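Local coordinates for protein phosphoglycerol transferase GacH (Streptococcus pyogenes MGAS5005, PDB 6DGM) that probably transfers glycerol phosphate to streptococcal rhamnose polysaccharide, the piece here being the metal-binding, sulfatase-like domain of the membrane protein, with sn-glycerol-1-phosphate bound, at residues A[27-32]-A[324-329]; A[34-39]-A[317-322]; A[95-100]-A[124-129]. One frame throughout, in Å; residues are numbered along the deposited sequence.

Contact 1 of 3, residues A[27-32]-A[324-329]; sequences DINKDR and SKVSPY. With CA (calcium ion), chain E.
Asn29 and Lys325 bring the two backbones closest together, their CA atoms 5.1 Å apart, where helix 11-29 runs into a type I turn, Asn29 to Arg32, beside the extended chain leading to helix 328-339. The primary amide of Asn29 reads both backbone groups of Val326, much as a neighbouring beta strand would. Its OD1 accepts from Val326 N at 2.8 Å, and its ND2 gives a hydrogen to Val326 O at 2.9 Å. This second bond is nearly straight (168°), lying in the amide plane and on a lone pair of the carbonyl. Asparagine suits the place because one short side chain carries both a donor and an acceptor. Lys325 answers in the other direction. Its chain runs extended past the turn and bends only at the last torsion (chi4 -64°), which brings NZ to 2.8 Å from Arg32 O. The ammonium arrives almost head-on to that carbonyl, with a C=O...N angle of 177°, and adds a weak bond to Asn29 O at 3.3 Å. Arg32 folds back at chi2, and its NH1 donates to Ser324 O at 2.9 Å, the oxygen lying at the edge of the guanidinium, close to its plane. One face of this guanidinium is covered by Ile28 CG2, 3.6 Å above the plane and displaced toward the rim, while the same methyl also packs against Val326 CG2. Between Lys30 and Arg32, Asp31 O binds the calcium ion at 2.4 Å, together with Asp323 and three waters. The lysine charge is probably favoured beside carbonyl oxygens at the helix's C-terminal end, and the bonds would be expected to steady the turn from which Asp31 O reaches calcium.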
loop_
_atom_site.group_PDB
_atom_site.type_symbol
_atom_site.label_atom_id
_atom_site.label_comp_id
_atom_site.label_asym_id
_atom_site.label_seq_id
_atom_site.Cartn_x
_atom_site.Cartn_y
_atom_site.Cartn_z
ATOM N N ASP A 27 -14.762 -21.180 7.032
ATOM C CA ASP A 27 -14.400 -22.050 5.919
ATOM C C ASP A 27 -12.970 -21.783 5.465
ATOM O O ASP A 27 -12.185 -22.716 5.257
ATOM C CB ASP A 27 -15.380 -21.863 4.758
ATOM C CG ASP A 27 -16.797 -22.335 5.094
ATOM O OD1 ASP A 27 -16.960 -23.206 5.972
ATOM O OD2 ASP A 27 -17.750 -21.827 4.463
ATOM N N ILE A 28 -12.603 -20.507 5.322
ATOM C CA ILE A 28 -11.249 -20.170 4.892
ATOM C C ILE A 28 -10.225 -20.661 5.905
ATOM O O ILE A 28 -9.175 -21.202 5.540
ATOM C CB ILE A 28 -11.114 -18.652 4.667
ATOM C CG1 ILE A 28 -11.934 -18.203 3.465
ATOM C CG2 ILE A 28 -9.619 -18.259 4.486
ATOM C CD1 ILE A 28 -12.107 -16.694 3.366
ATOM N N ASN A 29 -10.493 -20.445 7.192
ATOM C CA ASN A 29 -9.492 -20.733 8.215
ATOM C C ASN A 29 -9.198 -22.217 8.365
ATOM O O ASN A 29 -8.143 -22.564 8.901
ATOM C CB ASN A 29 -9.883 -20.066 9.533
ATOM C CG ASN A 29 -9.770 -18.551 9.456
ATOM O OD1 ASN A 29 -9.209 -18.029 8.503
ATOM N ND2 ASN A 29 -10.297 -17.849 10.451
ATOM N N LYS A 30 -10.078 -23.100 7.883
ATOM C CA LYS A 30 -9.753 -24.520 7.861
ATOM C C LYS A 30 -8.488 -24.809 7.065
ATOM O O LYS A 30 -7.831 -25.827 7.319
ATOM C CB LYS A 30 -10.923 -25.319 7.285
ATOM C CG LYS A 30 -12.164 -25.292 8.157
ATOM C CD LYS A 30 -13.296 -26.092 7.521
ATOM C CE LYS A 30 -14.500 -26.181 8.442
ATOM N NZ LYS A 30 -15.488 -27.204 7.972
ATOM N N ASP A 31 -8.127 -23.931 6.119
ATOM C CA ASP A 31 -6.948 -24.123 5.281
ATOM C C ASP A 31 -5.916 -23.013 5.454
ATOM O O ASP A 31 -5.064 -22.827 4.583
ATOM C CB ASP A 31 -7.342 -24.245 3.808
ATOM C CG ASP A 31 -8.150 -25.497 3.524
ATOM O OD1 ASP A 31 -7.692 -26.606 3.876
ATOM O OD2 ASP A 31 -9.250 -25.368 2.953
ATOM N N ARG A 32 -5.980 -22.263 6.548
ATOM C CA ARG A 32 -4.979 -21.250 6.864
ATOM C C ARG A 32 -4.267 -21.707 8.131
ATOM O O ARG A 32 -4.905 -21.840 9.180
ATOM C CB ARG A 32 -5.640 -19.896 7.107
ATOM C CG ARG A 32 -6.369 -19.280 5.899
ATOM C CD ARG A 32 -5.400 -18.805 4.868
ATOM N NE ARG A 32 -6.039 -18.247 3.671
ATOM C CZ ARG A 32 -6.252 -16.955 3.448
ATOM N NH1 ARG A 32 -5.895 -16.030 4.346
ATOM N NH2 ARG A 32 -6.815 -16.572 2.303
ATOM N N SER A 324 -2.389 -16.856 6.672
ATOM C CA SER A 324 -2.871 -16.467 7.991
ATOM C C SER A 324 -4.395 -16.508 8.069
ATOM O O SER A 324 -5.092 -16.176 7.107
ATOM C CB SER A 324 -2.388 -15.052 8.328
ATOM O OG SER A 324 -0.981 -15.058 8.457
ATOM N N LYS A 325 -4.899 -16.914 9.230
ATOM C CA LYS A 325 -6.328 -16.964 9.470
ATOM C C LYS A 325 -6.939 -15.567 9.441
ATOM O O LYS A 325 -6.323 -14.582 9.859
ATOM C CB LYS A 325 -6.585 -17.630 10.817
ATOM C CG LYS A 325 -6.178 -19.092 10.851
ATOM C CD LYS A 325 -6.280 -19.644 12.269
ATOM C CE LYS A 325 -5.604 -21.013 12.398
ATOM N NZ LYS A 325 -6.282 -22.035 11.574
ATOM N N VAL A 326 -8.187 -15.502 8.970
ATOM C CA VAL A 326 -8.862 -14.237 8.713
ATOM C C VAL A 326 -9.971 -13.992 9.723
ATOM O O VAL A 326 -10.538 -14.924 10.306
ATOM C CB VAL A 326 -9.414 -14.145 7.268
ATOM C CG1 VAL A 326 -8.285 -14.200 6.261
ATOM C CG2 VAL A 326 -10.439 -15.245 6.997
ATOM N N SER A 327 -10.282 -12.721 9.919
ATOM C CA SER A 327 -11.546 -12.319 10.513
ATOM C C SER A 327 -12.635 -12.331 9.445
ATOM O O SER A 327 -12.345 -12.375 8.240
ATOM C CB SER A 327 -11.427 -10.890 11.032
ATOM O OG SER A 327 -11.067 -10.030 9.949
ATOM N N PRO A 328 -13.898 -12.279 9.850
ATOM C CA PRO A 328 -14.970 -12.106 8.858
ATOM C C PRO A 328 -14.740 -10.916 7.944
ATOM O O PRO A 328 -14.944 -11.020 6.727
ATOM C CB PRO A 328 -16.215 -11.945 9.738
ATOM C CG PRO A 328 -15.887 -12.770 11.002
ATOM C CD PRO A 328 -14.421 -12.472 11.221
ATOM N N TYR A 329 -14.302 -9.783 8.503
ATOM C CA TYR A 329 -13.939 -8.623 7.687
ATOM C C TYR A 329 -12.925 -8.993 6.605
ATOM O O TYR A 329 -13.122 -8.682 5.432
ATOM C CB TYR A 329 -13.384 -7.523 8.603
ATOM C CG TYR A 329 -13.011 -6.202 7.932
ATOM C CD1 TYR A 329 -13.910 -5.538 7.105
ATOM C CD2 TYR A 329 -11.779 -5.597 8.170
ATOM C CE1 TYR A 329 -13.574 -4.325 6.507
ATOM C CE2 TYR A 329 -11.435 -4.377 7.587
ATOM C CZ TYR A 329 -12.336 -3.753 6.762
ATOM O OH TYR A 329 -12.012 -2.542 6.193
HETATM CA CA CA E . -3.284 -22.837 2.977
HETATM O O HOH W 1 -5.484 -21.531 2.149
HETATM O O HOH W 2 -3.938 -25.077 1.561
HETATM O O HOH W 3 -2.546 -24.447 4.690
#

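Contact 2 of 3, residues A[34-39]-A[317-322]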
loop_
_atom_site.group_PDB
_atom_site.type_symbol
_atom_site.label_atom_id
_atom_site.label_comp_id
_atom_site.label_asym_id
_atom_site.label_seq_id
_atom_site.Cartn_x
_atom_site.Cartn_y
_atom_site.Cartn_z
ATOM N N ASN A 34 -1.455 -20.261 9.704
ATOM C CA ASN A 34 -0.643 -19.304 10.443
ATOM C C ASN A 34 -1.502 -18.215 11.073
ATOM O O ASN A 34 -2.688 -18.063 10.765
ATOM C CB ASN A 34 0.416 -18.688 9.521
ATOM C CG ASN A 34 1.386 -19.726 8.982
ATOM O OD1 ASN A 34 1.682 -20.710 9.652
ATOM N ND2 ASN A 34 1.878 -19.511 7.767
ATOM N N ASN A 35 -0.870 -17.465 11.975
ATOM C CA ASN A 35 -1.476 -16.332 12.659
ATOM C C ASN A 35 -0.767 -15.061 12.227
ATOM O O ASN A 35 0.465 -14.990 12.270
ATOM C CB ASN A 35 -1.295 -16.457 14.170
ATOM C CG ASN A 35 -1.825 -17.758 14.710
ATOM O OD1 ASN A 35 -2.958 -18.139 14.438
ATOM N ND2 ASN A 35 -0.995 -18.460 15.479
ATOM N N ILE A 36 -1.542 -14.044 11.843
ATOM C CA ILE A 36 -0.949 -12.798 11.362
ATOM C C ILE A 36 -0.053 -12.178 12.431
ATOM O O ILE A 36 1.020 -11.645 12.125
ATOM C CB ILE A 36 -2.056 -11.844 10.897
ATOM C CG1 ILE A 36 -1.465 -10.680 10.099
ATOM C CG2 ILE A 36 -2.851 -11.339 12.085
ATOM C CD1 ILE A 36 -0.759 -11.130 8.836
ATOM N N ALA A 37 -0.454 -12.285 13.701
ATOM C CA ALA A 37 0.295 -11.705 14.808
ATOM C C ALA A 37 1.608 -12.426 15.090
ATOM O O ALA A 37 2.380 -11.953 15.931
ATOM C CB ALA A 37 -0.566 -11.705 16.074
ATOM N N ASP A 38 1.885 -13.540 14.413
ATOM C CA ASP A 38 3.185 -14.196 14.487
ATOM C C ASP A 38 4.166 -13.671 13.445
ATOM O O ASP A 38 5.322 -14.090 13.431
ATOM C CB ASP A 38 3.048 -15.710 14.292
ATOM C CG ASP A 38 2.318 -16.392 15.419
ATOM O OD1 ASP A 38 2.322 -15.879 16.561
ATOM O OD2 ASP A 38 1.762 -17.471 15.156
ATOM N N GLN A 39 3.725 -12.786 12.563
ATOM C CA GLN A 39 4.548 -12.238 11.504
ATOM C C GLN A 39 4.835 -10.776 11.821
ATOM O O GLN A 39 3.932 -10.028 12.220
ATOM C CB GLN A 39 3.806 -12.223 10.153
ATOM C CG GLN A 39 2.712 -13.241 9.974
ATOM C CD GLN A 39 3.242 -14.604 9.618
ATOM O OE1 GLN A 39 4.241 -14.729 8.907
ATOM N NE2 GLN A 39 2.574 -15.642 10.109
ATOM N N ALA A 317 -4.451 -9.714 0.551
ATOM C CA ALA A 317 -3.402 -10.435 -0.152
ATOM C C ALA A 317 -2.287 -10.851 0.789
ATOM O O ALA A 317 -1.671 -11.904 0.594
ATOM C CB ALA A 317 -2.859 -9.594 -1.295
ATOM N N LEU A 318 -2.024 -10.040 1.816
ATOM C CA LEU A 318 -1.003 -10.376 2.804
ATOM C C LEU A 318 -1.417 -11.592 3.618
ATOM O O LEU A 318 -0.605 -12.492 3.875
ATOM C CB LEU A 318 -0.765 -9.169 3.720
ATOM C CG LEU A 318 0.001 -9.421 5.022
ATOM C CD1 LEU A 318 1.477 -9.593 4.698
ATOM C CD2 LEU A 318 -0.208 -8.314 6.028
ATOM N N PHE A 319 -2.672 -11.622 4.066
ATOM C CA PHE A 319 -3.155 -12.800 4.777
ATOM C C PHE A 319 -3.036 -14.046 3.910
ATOM O O PHE A 319 -2.631 -15.112 4.391
ATOM C CB PHE A 319 -4.608 -12.606 5.209
ATOM C CG PHE A 319 -4.777 -11.855 6.510
ATOM C CD1 PHE A 319 -4.660 -10.477 6.561
ATOM C CD2 PHE A 319 -5.078 -12.533 7.679
ATOM C CE1 PHE A 319 -4.835 -9.794 7.762
ATOM C CE2 PHE A 319 -5.238 -11.864 8.872
ATOM C CZ PHE A 319 -5.116 -10.497 8.925
ATOM N N GLU A 320 -3.399 -13.940 2.628
ATOM C CA GLU A 320 -3.307 -15.107 1.755
ATOM C C GLU A 320 -1.856 -15.531 1.565
ATOM O O GLU A 320 -1.529 -16.726 1.631
ATOM C CB GLU A 320 -3.952 -14.807 0.407
ATOM C CG GLU A 320 -3.991 -16.012 -0.505
ATOM C CD GLU A 320 -4.366 -15.661 -1.917
ATOM O OE1 GLU A 320 -3.876 -14.620 -2.434
ATOM O OE2 GLU A 320 -5.149 -16.421 -2.508
ATOM N N HIS A 321 -0.969 -14.566 1.306
ATOM C CA HIS A 321 0.426 -14.896 1.032
ATOM C C HIS A 321 1.069 -15.590 2.224
ATOM O O HIS A 321 1.821 -16.556 2.060
ATOM C CB HIS A 321 1.214 -13.630 0.648
ATOM C CG HIS A 321 2.644 -13.901 0.324
ATOM N ND1 HIS A 321 3.041 -14.412 -0.892
ATOM C CD2 HIS A 321 3.765 -13.782 1.071
ATOM C CE1 HIS A 321 4.352 -14.596 -0.881
ATOM N NE2 HIS A 321 4.816 -14.214 0.295
ATOM N N THR A 322 0.775 -15.118 3.434
ATOM C CA THR A 322 1.324 -15.694 4.643
ATOM C C THR A 322 0.492 -16.846 5.200
ATOM O O THR A 322 0.847 -17.374 6.257
ATOM C CB THR A 322 1.469 -14.627 5.729
ATOM O OG1 THR A 322 0.185 -14.104 6.084
ATOM C CG2 THR A 322 2.372 -13.505 5.246
#
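Leu318 O is gripped twice by Thr322, from opposite faces of its carbonyl plane: the backbone N makes the i to i+4 bond, and the hydroxyl OG1 donates at 2.8 Å. Threonine fits here because its hydroxyl, set between backbone N and carbonyl carbon (chi1 63°), can turn back to the preceding turn of the helix; OG1 is also bonded to Ser324 OG. The Thr322 carbonyl in turn faces the other segment, where Asn34 ND2 donates to Thr322 O at 2.8 Å. That bond is straight (170°) and lies in the plane of the Asn34 amide, though it is tilted from the plane of the carbonyl. The backbone of Asn34 pairs with Asp323, a calcium ligand, so this corner adjoins the metal site.

In the sulfatase-like alpha/beta fold, 34-39 is the entry to the central strand 40-46, and helix 314-321 packs against the sheet, with Leu318 resting on strands 40-46 and 263-269. Ile36 fills the space between entry loop and helix. Its CG1 lies over a face of the Phe319 ring, 4.2 Å from the centroid and 26° off the normal, a CH-pi contact, while Ile36 CB approaches Phe319 CE2 at 3.8 Å. The longer branch ends in CD1, which touches Leu318 CD2 at 4.0 Å, the two side chains crossing at about a right angle. A beta-branched residue suits the spot, since both branches can reach the flat ring while one goes on to the leucine. Phe319 also stacks with Tyr330 of the next helix. The loop that carries Ile36 is braced from within: Asn35 O takes Gln39 NE2 at 3.1 Å and, from the opposite face, Asp38 N.

Contact 3 of 3, residues A[95-100]-A[124-129]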
loop_
_atom_site.group_PDB
_atom_site.type_symbol
_atom_site.label_atom_id
_atom_site.label_comp_id
_atom_site.label_asym_id
_atom_site.label_seq_id
_atom_site.Cartn_x
_atom_site.Cartn_y
_atom_site.Cartn_z
ATOM N N GLN A 95 -5.793 3.416 2.255
ATOM C CA GLN A 95 -6.416 2.210 1.724
ATOM C C GLN A 95 -5.630 0.961 2.108
ATOM O O GLN A 95 -6.229 -0.089 2.409
ATOM C CB GLN A 95 -6.544 2.335 0.208
ATOM C CG GLN A 95 -7.518 3.417 -0.222
ATOM C CD GLN A 95 -7.576 3.560 -1.694
ATOM O OE1 GLN A 95 -8.311 2.839 -2.356
ATOM N NE2 GLN A 95 -6.777 4.474 -2.240
ATOM N N THR A 96 -4.294 1.043 2.141
ATOM C CA THR A 96 -3.550 -0.139 2.580
ATOM C C THR A 96 -3.878 -0.483 4.029
ATOM O O THR A 96 -4.011 -1.663 4.387
ATOM C CB THR A 96 -2.034 0.033 2.411
ATOM O OG1 THR A 96 -1.503 0.940 3.393
ATOM C CG2 THR A 96 -1.677 0.498 1.005
ATOM N N LEU A 97 -4.008 0.521 4.882
ATOM C CA LEU A 97 -4.185 0.239 6.298
ATOM C C LEU A 97 -5.598 -0.233 6.620
ATOM O O LEU A 97 -5.765 -1.185 7.394
ATOM C CB LEU A 97 -3.865 1.477 7.121
ATOM C CG LEU A 97 -2.421 1.976 7.093
ATOM C CD1 LEU A 97 -2.327 3.232 7.915
ATOM C CD2 LEU A 97 -1.458 0.905 7.608
ATOM N N THR A 98 -6.615 0.420 6.058
ATOM C CA THR A 98 -7.999 0.101 6.381
ATOM C C THR A 98 -8.607 -0.952 5.465
ATOM O O THR A 98 -9.555 -1.643 5.868
ATOM C CB THR A 98 -8.887 1.352 6.268
ATOM O OG1 THR A 98 -8.926 1.807 4.909
ATOM C CG2 THR A 98 -8.388 2.475 7.179
ATOM N N SER A 99 -8.105 -1.046 4.230
ATOM C CA SER A 99 -8.670 -1.865 3.163
ATOM C C SER A 99 -10.005 -1.342 2.645
ATOM O O SER A 99 -10.730 -2.064 1.966
ATOM C CB SER A 99 -8.799 -3.342 3.562
ATOM O OG SER A 99 -7.544 -3.890 3.946
ATOM N N LEU A 100 -10.365 -0.107 2.959
ATOM C CA LEU A 100 -11.586 0.481 2.421
ATOM C C LEU A 100 -11.254 1.233 1.130
ATOM O O LEU A 100 -10.442 2.171 1.169
ATOM C CB LEU A 100 -12.186 1.439 3.439
ATOM C CG LEU A 100 -12.612 0.797 4.770
ATOM C CD1 LEU A 100 -13.061 1.842 5.768
ATOM C CD2 LEU A 100 -13.713 -0.254 4.553
ATOM N N HIS A 124 -10.719 0.201 11.952
ATOM C CA HIS A 124 -10.058 -1.101 11.927
ATOM C C HIS A 124 -8.984 -1.138 10.848
ATOM O O HIS A 124 -9.233 -0.751 9.703
ATOM C CB HIS A 124 -11.082 -2.208 11.719
ATOM C CG HIS A 124 -11.956 -2.403 12.913
ATOM N ND1 HIS A 124 -11.530 -3.093 14.028
ATOM C CD2 HIS A 124 -13.208 -1.964 13.196
ATOM C CE1 HIS A 124 -12.492 -3.092 14.935
ATOM N NE2 HIS A 124 -13.515 -2.405 14.459
ATOM N N THR A 125 -7.786 -1.589 11.236
ATOM C CA THR A 125 -6.629 -1.620 10.356
ATOM C C THR A 125 -5.778 -2.847 10.682
ATOM O O THR A 125 -5.921 -3.474 11.738
ATOM C CB THR A 125 -5.731 -0.380 10.530
ATOM O OG1 THR A 125 -5.145 -0.400 11.839
ATOM C CG2 THR A 125 -6.502 0.921 10.320
ATOM N N ILE A 126 -4.862 -3.167 9.768
ATOM C CA ILE A 126 -3.948 -4.288 9.979
ATOM C C ILE A 126 -3.146 -4.113 11.261
ATOM O O ILE A 126 -2.759 -5.096 11.893
ATOM C CB ILE A 126 -3.058 -4.470 8.732
ATOM C CG1 ILE A 126 -2.041 -5.594 8.921
ATOM C CG2 ILE A 126 -2.334 -3.164 8.379
ATOM C CD1 ILE A 126 -2.653 -6.935 9.229
ATOM N N SER A 127 -2.905 -2.873 11.684
ATOM C CA SER A 127 -2.037 -2.630 12.828
ATOM C C SER A 127 -2.663 -3.033 14.156
ATOM O O SER A 127 -1.926 -3.223 15.136
ATOM C CB SER A 127 -1.617 -1.153 12.869
ATOM O OG SER A 127 -2.736 -0.295 13.080
ATOM N N GLU A 128 -3.995 -3.185 14.217
ATOM C CA GLU A 128 -4.637 -3.463 15.496
ATOM C C GLU A 128 -4.278 -4.829 16.064
ATOM O O GLU A 128 -4.477 -5.057 17.263
ATOM C CB GLU A 128 -6.164 -3.338 15.401
ATOM C CG GLU A 128 -6.854 -4.457 14.644
ATOM C CD GLU A 128 -8.376 -4.279 14.593
ATOM O OE1 GLU A 128 -9.022 -4.276 15.666
ATOM O OE2 GLU A 128 -8.914 -4.155 13.488
ATOM N N PHE A 129 -3.774 -5.746 15.242
ATOM C CA PHE A 129 -3.411 -7.070 15.728
ATOM C C PHE A 129 -2.059 -7.094 16.423
ATOM O O PHE A 129 -1.698 -8.125 16.998
ATOM C CB PHE A 129 -3.433 -8.048 14.554
ATOM C CG PHE A 129 -4.774 -8.110 13.867
ATOM C CD1 PHE A 129 -5.834 -8.766 14.452
ATOM C CD2 PHE A 129 -4.969 -7.474 12.662
ATOM C CE1 PHE A 129 -7.072 -8.805 13.826
ATOM C CE2 PHE A 129 -6.186 -7.501 12.039
ATOM C CZ PHE A 129 -7.242 -8.168 12.614
HETATM O O HOH W 4 -11.618 -0.343 8.301
#
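His124, whose carbonyl lies against Thr98, has a carboxylate at its ring edge: ND1 donates to Glu128 OE2 at 2.9 Å, in the ring plane and on the syn side of the acid. The imidazole also stacks with Phe379. On the ring of Phe129, Glu128 CG sits over the centre of one face, 4.0 Å above it, so the aliphatic part of the glutamate packs while its carboxylate serves the histidine. Across the contact the backbones do most of the work. Ile126 N donates to Leu97 O at 3.2 Å, in the carbonyl plane, and Thr125 CA comes to 3.1 Å from the same oxygen as a CA-H...O contact. The bond ties the C terminus of helix 89-98, whose Thr89 binds manganese, to the connection that runs from helix 112-115 to strand 135-139 of the central sheet. Thr98 closes that helix with an ST turn, its OG1 accepting from Leu100 N at 3.1 Å and being bonded as well to Phe94 O. Threonine suits this position because its other branch, the methyl CG2, can pack across the contact, meeting Thr125 CG2 at 4.0 Å. Neither hydroxyl is used between the segments: Thr125 OG1 pairs with Ser127 OG. Leu97 CD2 touches Ile126 CG2, and both residues pack on Phe200 of strand 200-204.

From the N terminus, helix 11-29 ends in segment 27-32, which meets 324-329 almost three hundred residues later, so contact 1 closes the widest loop. Just inside it, contact 2 joins the lead-in to strand 40-46 with helix 314-321. Contact 3 closes a short loop, from the end of helix 89-98 to the turn before strand 135-139, and is nested within both; none cross. They also touch one another. Ile126 CD1 packs on Ile36 and Phe319 of contact 2, Tyr329 of contact 1 bonds through OH to Thr98 O, and Lys325 N reaches Asn34 O. Together they tie helix 11-29, helix 314-321 and the start of helix 328-339 to loops and a helix end beside the central sheet.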